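Local coordinates for protein delta toxin (Clostridium perfringens, PDB 2YGT) that probably kills host cells by forming pores in their membranes, as a secreted haemolytic toxin built largely of beta strands, at residues E280-W283 with E284-T287. Numbering follows the deposited sequence.
Sequences ELDW and EKHT. With ZN (zinc ion), chain B.
D282 and T287 form an antiparallel hydrogen-bonded pair that closes a tight beta hairpin, with D282 N giving to T287 O at 2.9 Å and T287 N returning to D282 O at 3.1 Å. H286 and T287 both face D282, which makes a G1 beta bulge; its first position, H286, has positive phi (56°) although it is not glycine. D282 shows how one carboxylate can organise such a turn. With CG anti to the backbone N (chi1 -166°), D282 OD1 reaches over the turn and takes two backbone N-H groups: E284 N, 3.0 Å away, comes nearly in line with the C-O bond, whereas K285 N approaches from above the carboxylate plane through an almost straight bond (170°). D282 OD2 forms a salt bridge to K285 NZ at 3.1 Å, met on the syn side, and the lysine chain bends at its last torsion to bring the ammonium there. A water donates a third hydrogen bond to OD1, so backbone, ammonium and solvent together hold the acid. On the same face of the hairpin, T287 OG1 packs against D282 CB at 3.3 Å and shares a second water with E280 O. The H286 side chain leaves the turn and binds zinc through NE2 (2.3 Å), where D54 of strand 45-54 is the other protein ligand seen. The hairpin joins strands 263-282 and 287-291, while W283 packs against strands 61-72 and 224-235 and its NE1 bonds S242.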
loop_
_atom_site.group_PDB
_atom_site.type_symbol
_atom_site.label_atom_id
_atom_site.label_comp_id
_atom_site.label_asym_id
_atom_site.label_seq_id
_atom_site.Cartn_x
_atom_site.Cartn_y
_atom_site.Cartn_z
ATOM N N GLU A 280 11.924 -10.573 10.244
ATOM C CA GLU A 280 11.808 -11.144 11.579
ATOM C C GLU A 280 11.645 -10.042 12.612
ATOM O O GLU A 280 12.353 -9.033 12.575
ATOM C CB GLU A 280 13.017 -12.012 11.935
ATOM C CG GLU A 280 12.867 -12.707 13.289
ATOM C CD GLU A 280 14.028 -13.626 13.631
ATOM O OE1 GLU A 280 15.084 -13.124 14.073
ATOM O OE2 GLU A 280 13.882 -14.855 13.462
ATOM N N LEU A 281 10.700 -10.242 13.525
ATOM C CA LEU A 281 10.511 -9.341 14.652
ATOM C C LEU A 281 11.141 -9.923 15.912
ATOM O O LEU A 281 10.808 -11.031 16.335
ATOM C CB LEU A 281 9.025 -9.070 14.897
ATOM C CG LEU A 281 8.328 -8.021 14.029
ATOM C CD1 LEU A 281 8.155 -8.518 12.604
ATOM C CD2 LEU A 281 6.982 -7.661 14.630
ATOM N N ASP A 282 12.061 -9.173 16.500
ATOM C CA ASP A 282 12.603 -9.534 17.798
ATOM C C ASP A 282 11.909 -8.674 18.851
ATOM O O ASP A 282 12.197 -7.486 18.986
ATOM C CB ASP A 282 14.120 -9.334 17.825
ATOM C CG ASP A 282 14.774 -10.007 19.014
ATOM O OD1 ASP A 282 14.206 -9.939 20.125
ATOM O OD2 ASP A 282 15.858 -10.604 18.839
ATOM N N TRP A 283 10.976 -9.279 19.578
ATOM C CA TRP A 283 10.165 -8.552 20.547
ATOM C C TRP A 283 10.934 -8.210 21.821
ATOM O O TRP A 283 10.482 -7.395 22.623
ATOM C CB TRP A 283 8.906 -9.345 20.897
ATOM C CG TRP A 283 7.994 -9.587 19.730
ATOM C CD1 TRP A 283 8.237 -10.387 18.651
ATOM C CD2 TRP A 283 6.685 -9.042 19.535
ATOM N NE1 TRP A 283 7.162 -10.368 17.793
ATOM C CE2 TRP A 283 6.195 -9.546 18.315
ATOM C CE3 TRP A 283 5.879 -8.168 20.275
ATOM C CZ2 TRP A 283 4.940 -9.210 17.815
ATOM C CZ3 TRP A 283 4.628 -7.835 19.778
ATOM C CH2 TRP A 283 4.173 -8.354 18.562
ATOM N N GLU A 284 12.090 -8.838 22.012
ATOM C CA GLU A 284 12.920 -8.539 23.176
ATOM C C GLU A 284 13.838 -7.363 22.884
ATOM O O GLU A 284 13.940 -6.429 23.679
ATOM C CB GLU A 284 13.748 -9.754 23.598
ATOM C CG GLU A 284 13.020 -10.734 24.507
ATOM C CD GLU A 284 13.920 -11.867 24.986
ATOM O OE1 GLU A 284 15.041 -12.009 24.450
ATOM O OE2 GLU A 284 13.506 -12.616 25.897
ATOM N N LYS A 285 14.499 -7.412 21.733
ATOM C CA LYS A 285 15.436 -6.365 21.347
ATOM C C LYS A 285 14.742 -5.206 20.636
ATOM O O LYS A 285 15.377 -4.202 20.319
ATOM C CB LYS A 285 16.536 -6.936 20.450
ATOM C CG LYS A 285 17.339 -8.064 21.078
ATOM C CD LYS A 285 18.371 -8.610 20.099
ATOM C CE LYS A 285 19.069 -9.844 20.656
ATOM N NZ LYS A 285 18.116 -10.971 20.862
ATOM N N HIS A 286 13.441 -5.350 20.393
ATOM C CA HIS A 286 12.672 -4.336 19.671
ATOM C C HIS A 286 13.262 -4.033 18.295
ATOM O O HIS A 286 13.513 -2.876 17.962
ATOM C CB HIS A 286 12.582 -3.036 20.476
ATOM C CG HIS A 286 12.148 -3.229 21.895
ATOM N ND1 HIS A 286 12.926 -2.847 22.967
ATOM C CD2 HIS A 286 11.020 -3.761 22.420
ATOM C CE1 HIS A 286 12.295 -3.132 24.091
ATOM N NE2 HIS A 286 11.136 -3.688 23.786
ATOM N N THR A 287 13.487 -5.070 17.499
ATOM C CA THR A 287 14.063 -4.879 16.177
ATOM C C THR A 287 13.244 -5.576 15.105
ATOM O O THR A 287 12.569 -6.573 15.367
ATOM C CB THR A 287 15.520 -5.397 16.094
ATOM O OG1 THR A 287 15.536 -6.822 16.254
ATOM C CG2 THR A 287 16.397 -4.746 17.162
HETATM ZN ZN ZN B . 9.410 -4.953 24.599
HETATM O O HOH W 1 14.853 -8.396 14.165
HETATM O O HOH W 2 15.075 -12.659 21.201
#